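Side-chain contacts in CaaX farnesyltransferase alpha subunit Ram2 (Aspergillus fumigatus, PDB 4L9P), which probably serves, paired with the beta subunit Ram1, in attaching farnesyl groups to CaaX proteins and, in the related enzyme, geranylgeranyl groups: residues Glu55-Leu60 / Pro85-Val90; Ile97-Gly102 / Met133-His138; Phe149-Phe154 / Glu187-Ala192; Ser243-Ser248 / Leu276-Asp281. The protein carries 1 engineered substitution. One frame throughout, in Å; residues are numbered along the deposited sequence.

Interaction 1: Glu55-Leu60 / Pro85-Val90; sequences EATSYL and PAHYTV. With EDO (1,2-ethanediol), chain F; EDO (1,2-ethanediol), chain G.
L60 touches both H87 and V90 with its CD2 methyl, and these contacts join helix 51-65 to the start of helix 88-100. L60 CD2 lies 3.9 Å from V90 CG2, an apolar pair, and 4.0 Å from H87 CE1, approaching the imidazole obliquely. With L60 CG anti to the backbone N (chi1 -174°), the branch extends across the gap; I80 of helix 71-83 also packs on this leucine, and T77 and I81 touch V90. In this alpha-solenoid of paired helices, related to TPR proteins, H87 is the N-cap of helix 88-100: its ND1 accepts from V90 N at 3.1 Å, a bent bond (143°) whose donor is tilted 22° from the ring plane. This capping bond holds the ring. In the crystal H87 NE2 also makes a nearly straight hydrogen bond of 2.9 Å to O2 of a 1,2-ethanediol (chain F), which lies at the ring edge. T57 CG2 packs against the same diol oxygen at 3.4 Å, whereas T57 OG1 accepts from O1 of a second diol (chain G) at 2.8 Å and also bonds to the backbone oxygen of Y53. Both diols are probably from the crystallisation liquor.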
loop_
_atom_site.group_PDB
_atom_site.type_symbol
_atom_site.label_atom_id
_atom_site.label_comp_id
_atom_site.label_asym_id
_atom_site.label_seq_id
_atom_site.Cartn_x
_atom_site.Cartn_y
_atom_site.Cartn_z
ATOM N N GLU A 55 -7.853 -31.829 10.146
ATOM C CA GLU A 55 -7.388 -33.094 9.596
ATOM C C GLU A 55 -6.684 -32.870 8.252
ATOM O O GLU A 55 -5.549 -33.357 8.039
ATOM C CB GLU A 55 -8.544 -34.086 9.396
ATOM C CG GLU A 55 -7.959 -35.401 8.892
ATOM C CD GLU A 55 -8.949 -36.452 8.546
ATOM O OE1 GLU A 55 -9.886 -36.218 7.749
ATOM O OE2 GLU A 55 -8.751 -37.552 9.049
ATOM N N ALA A 56 -7.310 -32.097 7.359
ATOM C CA ALA A 56 -6.734 -31.887 6.024
ATOM C C ALA A 56 -5.339 -31.267 6.147
ATOM O O ALA A 56 -4.377 -31.667 5.466
ATOM C CB ALA A 56 -7.682 -31.021 5.141
ATOM N N THR A 57 -5.228 -30.235 6.971
ATOM C CA THR A 57 -3.926 -29.579 7.103
ATOM C C THR A 57 -2.851 -30.425 7.769
ATOM O O THR A 57 -1.674 -30.251 7.470
ATOM C CB THR A 57 -4.059 -28.193 7.828
ATOM O OG1 THR A 57 -4.696 -28.386 9.109
ATOM C CG2 THR A 57 -4.858 -27.185 6.969
ATOM N N SER A 58 -3.248 -31.352 8.666
ATOM C CA SER A 58 -2.277 -32.280 9.235
ATOM C C SER A 58 -1.738 -33.260 8.162
ATOM O O SER A 58 -0.542 -33.590 8.143
ATOM C CB SER A 58 -2.897 -33.004 10.442
ATOM O OG SER A 58 -3.309 -32.058 11.441
ATOM N N TYR A 59 -2.592 -33.671 7.235
ATOM C CA TYR A 59 -2.108 -34.466 6.086
ATOM C C TYR A 59 -1.254 -33.598 5.145
ATOM O O TYR A 59 -0.272 -34.069 4.582
ATOM C CB TYR A 59 -3.298 -35.135 5.314
ATOM C CG TYR A 59 -3.689 -36.433 5.988
ATOM C CD1 TYR A 59 -4.587 -36.449 7.044
ATOM C CD2 TYR A 59 -3.042 -37.596 5.656
ATOM C CE1 TYR A 59 -4.907 -37.665 7.712
ATOM C CE2 TYR A 59 -3.336 -38.776 6.333
ATOM C CZ TYR A 59 -4.264 -38.782 7.323
ATOM O OH TYR A 59 -4.596 -39.959 8.000
ATOM N N LEU A 60 -1.598 -32.300 4.991
ATOM C CA LEU A 60 -0.783 -31.457 4.131
ATOM C C LEU A 60 0.643 -31.302 4.710
ATOM O O LEU A 60 1.646 -31.349 3.963
ATOM C CB LEU A 60 -1.467 -30.066 3.985
ATOM C CG LEU A 60 -0.695 -29.212 2.956
ATOM C CD1 LEU A 60 -0.837 -29.757 1.541
ATOM C CD2 LEU A 60 -1.115 -27.717 3.009
ATOM N N PRO A 85 -9.151 -20.389 0.730
ATOM C CA PRO A 85 -8.406 -20.045 -0.483
ATOM C C PRO A 85 -7.310 -19.011 -0.184
ATOM O O PRO A 85 -6.524 -18.724 -1.074
ATOM C CB PRO A 85 -9.475 -19.417 -1.400
ATOM C CG PRO A 85 -10.463 -18.869 -0.482
ATOM C CD PRO A 85 -10.535 -19.869 0.687
ATOM N N ALA A 86 -7.230 -18.501 1.028
ATOM C CA ALA A 86 -6.131 -17.588 1.394
ATOM C C ALA A 86 -4.962 -18.307 2.088
ATOM O O ALA A 86 -4.135 -17.691 2.761
ATOM C CB ALA A 86 -6.675 -16.446 2.276
ATOM N N HIS A 87 -4.860 -19.625 1.906
ATOM C CA HIS A 87 -3.725 -20.376 2.470
ATOM C C HIS A 87 -2.616 -20.326 1.440
ATOM O O HIS A 87 -2.604 -21.120 0.495
ATOM C CB HIS A 87 -4.237 -21.801 2.712
ATOM C CG HIS A 87 -3.323 -22.675 3.509
ATOM N ND1 HIS A 87 -2.059 -23.047 3.084
ATOM C CD2 HIS A 87 -3.548 -23.350 4.675
ATOM C CE1 HIS A 87 -1.528 -23.856 3.987
ATOM N NE2 HIS A 87 -2.403 -24.037 4.979
ATOM N N TYR A 88 -1.676 -19.385 1.569
ATOM C CA TYR A 88 -0.711 -19.163 0.467
ATOM C C TYR A 88 0.171 -20.403 0.265
ATOM O O TYR A 88 0.594 -20.680 -0.878
ATOM C CB TYR A 88 0.154 -17.883 0.720
ATOM C CG TYR A 88 0.940 -17.909 2.004
ATOM C CD1 TYR A 88 2.219 -18.488 2.045
ATOM C CD2 TYR A 88 0.374 -17.455 3.199
ATOM C CE1 TYR A 88 2.950 -18.551 3.183
ATOM C CE2 TYR A 88 1.089 -17.534 4.383
ATOM C CZ TYR A 88 2.388 -18.110 4.372
ATOM O OH TYR A 88 3.064 -18.239 5.567
ATOM N N THR A 89 0.516 -21.091 1.352
ATOM C CA THR A 89 1.422 -22.255 1.202
ATOM C C THR A 89 0.793 -23.344 0.288
ATOM O O THR A 89 1.465 -23.895 -0.574
ATOM C CB THR A 89 1.688 -22.882 2.558
ATOM O OG1 THR A 89 2.310 -21.903 3.412
ATOM C CG2 THR A 89 2.634 -24.101 2.455
ATOM N N VAL A 90 -0.499 -23.606 0.460
ATOM C CA VAL A 90 -1.074 -24.748 -0.295
ATOM C C VAL A 90 -1.107 -24.441 -1.791
ATOM O O VAL A 90 -0.948 -25.339 -2.621
ATOM C CB VAL A 90 -2.460 -25.107 0.245
ATOM C CG1 VAL A 90 -3.526 -24.145 -0.177
ATOM C CG2 VAL A 90 -2.874 -26.513 -0.276
HETATM C C1 EDO F . -0.153 -26.756 6.459
HETATM O O1 EDO F . 0.341 -25.700 5.591
HETATM C C2 EDO F . -0.706 -26.084 7.722
HETATM O O2 EDO F . -1.955 -25.443 7.428
HETATM C C1 EDO G . -4.108 -25.893 11.153
HETATM O O1 EDO G . -3.093 -26.845 10.850
HETATM C C2 EDO G . -3.593 -24.490 10.968
HETATM O O2 EDO G . -3.051 -24.283 9.650
#

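Interaction 2: Ile97-Gly102 / Met133-His138; sequences ILFALG and MSSRAH
F99 points the CE1 corner of its ring at S135, whose CB lies 3.9 Å away at the ring edge and close to the ring plane. The serine thus meets the rim of the phenyl group with its methylene carbon, while S135 OG stands 4.0 Å from the same F99 CE1. Although the CB of F99 leaves the backbone at an angle to the loop, CG lies anti to the carbonyl carbon (chi1 -76°) and the far end of the ring comes nearer to 133-138. H138 approaches the same corner obliquely, its CE1 4.3 Å from F99 CE1, so that the two rings meet without stacking. The imidazole is held by S135: OG and H138 ND1 are hydrogen-bonded at 2.8 Å, with the hydroxyl at the edge of the ring and in its plane. A chi1 of 177° swings S135 OG away from its own backbone N and to H138 ND1, and the backbone bond from H138 N to S135 O closes the same turn. The contact lies at the surface, where helix 88-100 ends in a Schellman motif at G102 and the loop from helix 123-133 to helix 146-156 begins; L105, on the intervening helix 105-118, touches both F99 and H138.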
loop_
_atom_site.group_PDB
_atom_site.type_symbol
_atom_site.label_atom_id
_atom_site.label_comp_id
_atom_site.label_asym_id
_atom_site.label_seq_id
_atom_site.Cartn_x
_atom_site.Cartn_y
_atom_site.Cartn_z
ATOM N N ILE A 97 3.167 -29.514 -7.645
ATOM C CA ILE A 97 2.639 -30.838 -8.033
ATOM C C ILE A 97 2.189 -30.822 -9.498
ATOM O O ILE A 97 2.499 -31.726 -10.256
ATOM C CB ILE A 97 1.430 -31.229 -7.174
ATOM C CG1 ILE A 97 1.824 -31.332 -5.696
ATOM C CG2 ILE A 97 0.847 -32.569 -7.694
ATOM C CD1 ILE A 97 0.640 -31.376 -4.733
ATOM N N LEU A 98 1.488 -29.795 -9.948
ATOM C CA LEU A 98 0.994 -29.736 -11.313
ATOM C C LEU A 98 2.139 -29.838 -12.290
ATOM O O LEU A 98 2.041 -30.572 -13.254
ATOM C CB LEU A 98 0.279 -28.390 -11.537
ATOM C CG LEU A 98 -1.038 -28.253 -10.786
ATOM C CD1 LEU A 98 -1.460 -26.749 -10.825
ATOM C CD2 LEU A 98 -2.111 -29.099 -11.456
ATOM N N PHE A 99 3.218 -29.087 -12.064
ATOM C CA PHE A 99 4.357 -29.184 -12.963
ATOM C C PHE A 99 5.079 -30.546 -12.854
ATOM O O PHE A 99 5.407 -31.168 -13.890
ATOM C CB PHE A 99 5.271 -28.004 -12.740
ATOM C CG PHE A 99 4.748 -26.755 -13.349
ATOM C CD1 PHE A 99 4.801 -26.555 -14.747
ATOM C CD2 PHE A 99 4.193 -25.764 -12.564
ATOM C CE1 PHE A 99 4.295 -25.371 -15.328
ATOM C CE2 PHE A 99 3.717 -24.586 -13.141
ATOM C CZ PHE A 99 3.759 -24.402 -14.509
ATOM N N ALA A 100 5.285 -31.037 -11.620
ATOM C CA ALA A 100 6.007 -32.313 -11.447
ATOM C C ALA A 100 5.282 -33.491 -12.097
ATOM O O ALA A 100 5.924 -34.430 -12.626
ATOM C CB ALA A 100 6.205 -32.558 -10.003
ATOM N N LEU A 101 3.968 -33.485 -12.099
ATOM C CA LEU A 101 3.207 -34.598 -12.680
ATOM C C LEU A 101 2.842 -34.388 -14.144
ATOM O O LEU A 101 2.216 -35.268 -14.759
ATOM C CB LEU A 101 1.924 -34.840 -11.894
ATOM C CG LEU A 101 2.113 -35.230 -10.435
ATOM C CD1 LEU A 101 0.739 -35.486 -9.812
ATOM C CD2 LEU A 101 3.033 -36.460 -10.289
ATOM N N GLY A 102 3.240 -33.250 -14.719
ATOM C CA GLY A 102 2.874 -32.970 -16.095
ATOM C C GLY A 102 1.370 -32.912 -16.259
ATOM O O GLY A 102 0.831 -33.401 -17.266
ATOM N N MET A 133 0.207 -19.658 -16.509
ATOM C CA MET A 133 0.143 -19.120 -17.849
ATOM C C MET A 133 1.528 -18.731 -18.399
ATOM O O MET A 133 1.732 -18.644 -19.635
ATOM C CB MET A 133 -0.736 -17.864 -17.792
ATOM C CG MET A 133 -1.134 -17.287 -19.184
ATOM S SD MET A 133 -2.107 -18.408 -20.196
ATOM C CE MET A 133 -3.441 -18.799 -19.114
ATOM N N SER A 134 2.481 -18.565 -17.516
ATOM C CA SER A 134 3.847 -18.244 -17.936
ATOM C C SER A 134 4.550 -19.442 -18.584
ATOM O O SER A 134 5.655 -19.280 -19.119
ATOM C CB SER A 134 4.677 -17.743 -16.738
ATOM O OG SER A 134 4.911 -18.784 -15.825
ATOM N N SER A 135 3.961 -20.641 -18.496
ATOM C CA SER A 135 4.658 -21.806 -19.078
ATOM C C SER A 135 4.409 -21.853 -20.573
ATOM O O SER A 135 3.284 -22.242 -21.012
ATOM C CB SER A 135 4.136 -23.062 -18.450
ATOM O OG SER A 135 4.812 -24.156 -19.118
ATOM N N ARG A 136 5.436 -21.506 -21.358
ATOM C CA ARG A 136 5.275 -21.425 -22.816
ATOM C C ARG A 136 5.048 -22.812 -23.461
ATOM O O ARG A 136 4.387 -22.930 -24.510
ATOM C CB ARG A 136 6.459 -20.657 -23.449
ATOM C CG ARG A 136 6.237 -19.112 -23.315
ATOM C CD ARG A 136 7.349 -18.289 -23.988
ATOM N NE ARG A 136 7.306 -16.896 -23.571
ATOM C CZ ARG A 136 6.426 -15.992 -24.006
ATOM N NH1 ARG A 136 5.465 -16.324 -24.855
ATOM N NH2 ARG A 136 6.538 -14.763 -23.586
ATOM N N ALA A 137 5.516 -23.847 -22.776
ATOM C CA ALA A 137 5.330 -25.223 -23.260
ATOM C C ALA A 137 3.835 -25.543 -23.245
ATOM O O ALA A 137 3.326 -26.212 -24.157
ATOM C CB ALA A 137 6.088 -26.157 -22.379
ATOM N N HIS A 138 3.083 -24.954 -22.298
ATOM C CA HIS A 138 1.664 -25.260 -22.197
ATOM C C HIS A 138 0.771 -24.206 -22.877
ATOM O O HIS A 138 -0.340 -24.514 -23.353
ATOM C CB HIS A 138 1.256 -25.332 -20.714
ATOM C CG HIS A 138 1.881 -26.481 -19.983
ATOM N ND1 HIS A 138 3.156 -26.427 -19.458
ATOM C CD2 HIS A 138 1.413 -27.726 -19.726
ATOM C CE1 HIS A 138 3.434 -27.586 -18.881
ATOM N NE2 HIS A 138 2.405 -28.400 -19.058
#

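Interaction 3: Phe149-Phe154 / Glu187-Ala192; sequences FLMEMF and EALLKA
L189 packs against M151 and F154, joining helix 146-156 to helix 180-192 in the right-handed alpha-alpha solenoid of the prenyltransferase alpha subunit. From CB, which points toward 149-154, the side chain runs to CG, placed anti to the carbonyl carbon (chi1 -73°). CG is the first atom to make a close contact, with M151 CE at 4.1 Å. Beyond it the two branches part. CD1 lies 4.2 Å from M151 SD and at the same distance from F154 CD2, entering the angle between thioether and phenyl ring; its approach to the ring is oblique. CD2 instead meets the base of the phenylalanine, 4.0 Å from F154 CB. The leucine and F154 cross at about a right angle, whereas M151 and the leucine reach for each other tip to tip. The methionine is bent at both chi2 (-59°) and chi3 (-86°), and this brings its end closer to helix 180-192 than the direction of its CB would suggest. R181 and D185 of that helix also touch M151. Helix 161-174 lies between the two partners in sequence and contributes W164, which stacks on F154 and touches L189 as well. Within 149-154, M151 SD also sits at the edge of the F154 ring, in its plane.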
loop_
_atom_site.group_PDB
_atom_site.type_symbol
_atom_site.label_atom_id
_atom_site.label_comp_id
_atom_site.label_asym_id
_atom_site.label_seq_id
_atom_site.Cartn_x
_atom_site.Cartn_y
_atom_site.Cartn_z
ATOM N N PHE A 149 -12.482 -14.203 -20.038
ATOM C CA PHE A 149 -12.563 -14.516 -18.623
ATOM C C PHE A 149 -12.220 -13.266 -17.802
ATOM O O PHE A 149 -12.881 -12.980 -16.757
ATOM C CB PHE A 149 -11.617 -15.663 -18.192
ATOM C CG PHE A 149 -11.829 -16.004 -16.753
ATOM C CD1 PHE A 149 -13.039 -16.574 -16.373
ATOM C CD2 PHE A 149 -10.901 -15.668 -15.793
ATOM C CE1 PHE A 149 -13.335 -16.776 -15.030
ATOM C CE2 PHE A 149 -11.152 -15.936 -14.420
ATOM C CZ PHE A 149 -12.382 -16.452 -14.050
ATOM N N LEU A 150 -11.176 -12.518 -18.185
ATOM C CA LEU A 150 -10.836 -11.329 -17.413
ATOM C C LEU A 150 -12.036 -10.359 -17.469
ATOM O O LEU A 150 -12.337 -9.707 -16.433
ATOM C CB LEU A 150 -9.600 -10.641 -17.986
ATOM C CG LEU A 150 -8.391 -11.589 -17.975
ATOM C CD1 LEU A 150 -7.180 -10.782 -18.447
ATOM C CD2 LEU A 150 -8.147 -12.249 -16.619
ATOM N N MET A 151 -12.750 -10.252 -18.589
ATOM C CA MET A 151 -13.930 -9.397 -18.618
ATOM C C MET A 151 -15.085 -9.918 -17.780
ATOM O O MET A 151 -15.863 -9.091 -17.275
ATOM C CB MET A 151 -14.391 -9.181 -20.056
ATOM C CG MET A 151 -13.345 -8.381 -20.877
ATOM S SD MET A 151 -12.973 -6.754 -20.195
ATOM C CE MET A 151 -14.290 -5.793 -20.947
ATOM N N GLU A 152 -15.194 -11.237 -17.560
ATOM C CA GLU A 152 -16.147 -11.775 -16.592
ATOM C C GLU A 152 -15.832 -11.242 -15.200
ATOM O O GLU A 152 -16.738 -10.915 -14.402
ATOM C CB GLU A 152 -16.058 -13.306 -16.542
ATOM C CG GLU A 152 -17.306 -13.957 -15.980
ATOM C CD GLU A 152 -17.428 -15.480 -16.270
ATOM O OE1 GLU A 152 -18.344 -16.118 -15.740
ATOM O OE2 GLU A 152 -16.593 -16.043 -16.990
ATOM N N MET A 153 -14.536 -11.160 -14.879
ATOM C CA MET A 153 -14.149 -10.641 -13.546
ATOM C C MET A 153 -14.458 -9.158 -13.476
ATOM O O MET A 153 -14.986 -8.691 -12.434
ATOM C CB MET A 153 -12.642 -10.859 -13.308
ATOM C CG MET A 153 -12.216 -12.324 -13.243
ATOM S SD MET A 153 -12.965 -13.251 -11.853
ATOM C CE MET A 153 -12.445 -12.266 -10.422
ATOM N N PHE A 154 -14.088 -8.408 -14.510
ATOM C CA PHE A 154 -14.311 -6.959 -14.440
ATOM C C PHE A 154 -15.779 -6.564 -14.470
ATOM O O PHE A 154 -16.123 -5.470 -14.023
ATOM C CB PHE A 154 -13.537 -6.242 -15.590
ATOM C CG PHE A 154 -12.057 -6.311 -15.456
ATOM C CD1 PHE A 154 -11.448 -6.048 -14.246
ATOM C CD2 PHE A 154 -11.279 -6.576 -16.581
ATOM C CE1 PHE A 154 -10.034 -6.085 -14.145
ATOM C CE2 PHE A 154 -9.914 -6.596 -16.499
ATOM C CZ PHE A 154 -9.266 -6.372 -15.277
ATOM N N GLU A 187 -11.831 0.390 -23.653
ATOM C CA GLU A 187 -12.866 1.320 -24.096
ATOM C C GLU A 187 -14.263 0.898 -23.647
ATOM O O GLU A 187 -15.104 1.752 -23.341
ATOM C CB GLU A 187 -12.754 1.584 -25.631
ATOM C CG GLU A 187 -11.443 2.421 -25.822
ATOM C CD GLU A 187 -11.161 2.862 -27.191
ATOM O OE1 GLU A 187 -11.844 2.352 -28.116
ATOM O OE2 GLU A 187 -10.224 3.676 -27.340
ATOM N N ALA A 188 -14.538 -0.405 -23.594
ATOM C CA ALA A 188 -15.836 -0.835 -23.088
ATOM C C ALA A 188 -15.969 -0.475 -21.616
ATOM O O ALA A 188 -17.049 -0.074 -21.157
ATOM C CB ALA A 188 -16.005 -2.333 -23.277
ATOM N N LEU A 189 -14.891 -0.661 -20.830
ATOM C CA LEU A 189 -14.933 -0.338 -19.392
ATOM C C LEU A 189 -15.071 1.173 -19.246
ATOM O O LEU A 189 -15.803 1.609 -18.311
ATOM C CB LEU A 189 -13.681 -0.880 -18.720
ATOM C CG LEU A 189 -13.778 -2.433 -18.601
ATOM C CD1 LEU A 189 -12.380 -3.028 -18.449
ATOM C CD2 LEU A 189 -14.696 -2.828 -17.429
ATOM N N LEU A 190 -14.419 1.954 -20.103
ATOM C CA LEU A 190 -14.541 3.427 -19.965
ATOM C C LEU A 190 -15.876 3.953 -20.483
ATOM O O LEU A 190 -16.344 5.001 -20.075
ATOM C CB LEU A 190 -13.360 4.118 -20.622
ATOM C CG LEU A 190 -12.029 3.862 -19.928
ATOM C CD1 LEU A 190 -10.949 4.565 -20.721
ATOM C CD2 LEU A 190 -12.083 4.368 -18.458
ATOM N N LYS A 191 -16.512 3.227 -21.410
ATOM C CA LYS A 191 -17.880 3.599 -21.787
ATOM C C LYS A 191 -18.810 3.346 -20.589
ATOM O O LYS A 191 -19.684 4.194 -20.285
ATOM C CB LYS A 191 -18.290 2.780 -23.038
ATOM C CG LYS A 191 -19.707 3.105 -23.476
ATOM C CD LYS A 191 -19.999 2.436 -24.830
ATOM C CE LYS A 191 -21.394 2.849 -25.234
ATOM N NZ LYS A 191 -22.237 1.872 -24.528
ATOM N N ALA A 192 -18.657 2.199 -19.900
ATOM C CA ALA A 192 -19.526 1.893 -18.759
ATOM C C ALA A 192 -19.246 2.874 -17.618
ATOM O O ALA A 192 -20.202 3.269 -16.931
ATOM C CB ALA A 192 -19.265 0.449 -18.291
#

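Interaction 4: Ser243-Ser248 / Leu276-Asp281; sequences SELQYS and LSEWKD
W279 presents the benzene edge of its indole to L245 and S248, one turn apart on helix 238-254. Its CG lies anti to the carbonyl carbon (chi1 -81°), and a small chi2 of 18° turns the ring system so that CZ2 and CH2 lead. CZ2 comes within 3.5 Å of the backbone oxygen L245 O, which lies near the ring plane, and 3.9 Å from L245 CD2. CH2 meets S248 CB at 3.9 Å, again at the edge and in plane. L245 crosses the indole obliquely, meeting it with CD2, while L245 CD1 touches E278 OE1 at 3.9 Å; the glutamate runs out extended beyond CG, meeting the leucine at about a right angle, and its OE1 also forms a salt bridge with R274. S248 OG donates to E244 O in its own helix at 2.9 Å. The donor is tilted 26° from the carbonyl plane, and S248 N reaches the same oxygen from the opposite face, giving E244 O two donors. W309 stacks on W279, and F282 meets it edge-to-face. W279, at the N-cap position of the short helix 280-284, thus sets its indole edge against helix 238-254, beside A265 of helix 259-272, within the all-helical solenoid of the prenyltransferase alpha subunit.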
loop_
_atom_site.group_PDB
_atom_site.type_symbol
_atom_site.label_atom_id
_atom_site.label_comp_id
_atom_site.label_asym_id
_atom_site.label_seq_id
_atom_site.Cartn_x
_atom_site.Cartn_y
_atom_site.Cartn_z
ATOM N N SER A 243 -3.783 11.645 -31.344
ATOM C CA SER A 243 -4.980 10.834 -31.224
ATOM C C SER A 243 -5.341 10.590 -29.745
ATOM O O SER A 243 -6.504 10.683 -29.332
ATOM C CB SER A 243 -4.723 9.481 -31.928
ATOM O OG SER A 243 -5.805 8.581 -31.748
ATOM N N GLU A 244 -4.347 10.297 -28.928
ATOM C CA GLU A 244 -4.623 10.022 -27.511
ATOM C C GLU A 244 -5.039 11.269 -26.751
ATOM O O GLU A 244 -5.863 11.207 -25.843
ATOM C CB GLU A 244 -3.368 9.409 -26.884
ATOM C CG GLU A 244 -3.182 7.966 -27.351
ATOM C CD GLU A 244 -4.311 7.060 -26.896
ATOM O OE1 GLU A 244 -4.634 7.087 -25.685
ATOM O OE2 GLU A 244 -4.860 6.293 -27.739
ATOM N N LEU A 245 -4.457 12.401 -27.129
ATOM C CA LEU A 245 -4.908 13.664 -26.533
ATOM C C LEU A 245 -6.339 14.019 -26.952
ATOM O O LEU A 245 -7.135 14.517 -26.129
ATOM C CB LEU A 245 -3.909 14.787 -26.855
ATOM C CG LEU A 245 -2.526 14.636 -26.241
ATOM C CD1 LEU A 245 -1.624 15.698 -26.822
ATOM C CD2 LEU A 245 -2.585 14.747 -24.688
ATOM N N GLN A 246 -6.675 13.781 -28.229
ATOM C CA GLN A 246 -8.035 14.056 -28.636
ATOM C C GLN A 246 -9.017 13.145 -27.915
ATOM O O GLN A 246 -10.111 13.590 -27.479
ATOM C CB GLN A 246 -8.156 13.864 -30.173
ATOM C CG GLN A 246 -9.525 14.132 -30.733
ATOM C CD GLN A 246 -9.503 14.062 -32.265
ATOM O OE1 GLN A 246 -9.632 12.980 -32.852
ATOM N NE2 GLN A 246 -9.313 15.215 -32.914
ATOM N N TYR A 247 -8.641 11.868 -27.757
ATOM C CA TYR A 247 -9.498 10.931 -27.042
ATOM C C TYR A 247 -9.744 11.428 -25.598
ATOM O O TYR A 247 -10.884 11.440 -25.064
ATOM C CB TYR A 247 -8.868 9.537 -27.020
ATOM C CG TYR A 247 -9.649 8.521 -26.211
ATOM C CD1 TYR A 247 -10.715 7.814 -26.791
ATOM C CD2 TYR A 247 -9.300 8.241 -24.885
ATOM C CE1 TYR A 247 -11.418 6.882 -26.073
ATOM C CE2 TYR A 247 -10.007 7.340 -24.141
ATOM C CZ TYR A 247 -11.061 6.657 -24.727
ATOM O OH TYR A 247 -11.725 5.724 -23.988
ATOM N N SER A 248 -8.674 11.843 -24.972
ATOM C CA SER A 248 -8.753 12.363 -23.586
ATOM C C SER A 248 -9.692 13.573 -23.499
ATOM O O SER A 248 -10.491 13.628 -22.545
ATOM C CB SER A 248 -7.366 12.739 -23.085
ATOM O OG SER A 248 -6.539 11.592 -23.085
ATOM N N LEU A 276 2.395 21.466 -21.115
ATOM C CA LEU A 276 0.992 21.615 -20.696
ATOM C C LEU A 276 0.272 22.732 -21.477
ATOM O O LEU A 276 -0.929 22.687 -21.670
ATOM C CB LEU A 276 0.925 21.890 -19.200
ATOM C CG LEU A 276 1.469 20.744 -18.340
ATOM C CD1 LEU A 276 1.487 21.173 -16.877
ATOM C CD2 LEU A 276 0.691 19.404 -18.493
ATOM N N SER A 277 1.019 23.715 -21.960
ATOM C CA SER A 277 0.381 24.819 -22.668
ATOM C C SER A 277 -0.339 24.384 -23.970
ATOM O O SER A 277 -1.168 25.136 -24.508
ATOM C CB SER A 277 1.393 25.955 -22.943
ATOM O OG SER A 277 2.484 25.437 -23.673
ATOM N N GLU A 278 -0.044 23.184 -24.494
ATOM C CA GLU A 278 -0.849 22.679 -25.595
ATOM C C GLU A 278 -2.325 22.649 -25.284
ATOM O O GLU A 278 -3.134 22.650 -26.208
ATOM C CB GLU A 278 -0.468 21.249 -25.982
ATOM C CG GLU A 278 0.826 21.174 -26.674
ATOM C CD GLU A 278 0.929 20.014 -27.659
ATOM O OE1 GLU A 278 -0.005 19.131 -27.815
ATOM O OE2 GLU A 278 2.014 19.994 -28.256
ATOM N N TRP A 279 -2.673 22.533 -24.002
ATOM C CA TRP A 279 -4.077 22.500 -23.611
ATOM C C TRP A 279 -4.566 23.772 -22.911
ATOM O O TRP A 279 -5.573 23.750 -22.229
ATOM C CB TRP A 279 -4.351 21.309 -22.685
ATOM C CG TRP A 279 -4.541 20.020 -23.418
ATOM C CD1 TRP A 279 -4.178 19.680 -24.720
ATOM C CD2 TRP A 279 -5.223 18.907 -22.885
ATOM N NE1 TRP A 279 -4.603 18.383 -24.988
ATOM C CE2 TRP A 279 -5.243 17.893 -23.876
ATOM C CE3 TRP A 279 -5.840 18.675 -21.655
ATOM C CZ2 TRP A 279 -5.844 16.637 -23.657
ATOM C CZ3 TRP A 279 -6.437 17.464 -21.421
ATOM C CH2 TRP A 279 -6.476 16.454 -22.435
ATOM N N LYS A 280 -3.872 24.891 -23.115
ATOM C CA LYS A 280 -4.231 26.095 -22.386
ATOM C C LYS A 280 -5.657 26.523 -22.715
ATOM O O LYS A 280 -6.438 26.799 -21.830
ATOM C CB LYS A 280 -3.229 27.204 -22.682
ATOM C CG LYS A 280 -3.415 28.472 -21.845
ATOM C CD LYS A 280 -2.393 29.520 -22.246
ATOM C CE LYS A 280 -2.726 30.839 -21.596
ATOM N NZ LYS A 280 -1.887 31.923 -22.156
ATOM N N ASP A 281 -6.009 26.529 -23.991
ATOM C CA ASP A 281 -7.323 27.013 -24.364
ATOM C C ASP A 281 -8.387 26.011 -23.945
ATOM O O ASP A 281 -9.472 26.397 -23.513
ATOM C CB ASP A 281 -7.370 27.204 -25.863
ATOM C CG ASP A 281 -6.612 28.412 -26.312
ATOM O OD1 ASP A 281 -6.398 29.341 -25.498
ATOM O OD2 ASP A 281 -6.253 28.436 -27.511
#

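In the fold
The four contacts follow one another along the chain, each closing before the next opens, and they trace the curve of the helical solenoid. Interactions 1 and 2 share helix 88-100, one at its start and the other at its end, with centres about 21 Å apart. Interaction 3 joins helices 146-156 and 180-192, nearer the middle of the chain, and interaction 4 lies about 53 Å from interaction 1, centre to centre, on the opposite side of the chain's centre. Interactions 3 and 4 touch through Y247, which packs on E187 and L190. Around interaction 1, Y88 and T89 bond to the Ram1 beta subunit, and the side chain of F154 in interaction 3 lies about 11 Å from the bound FII.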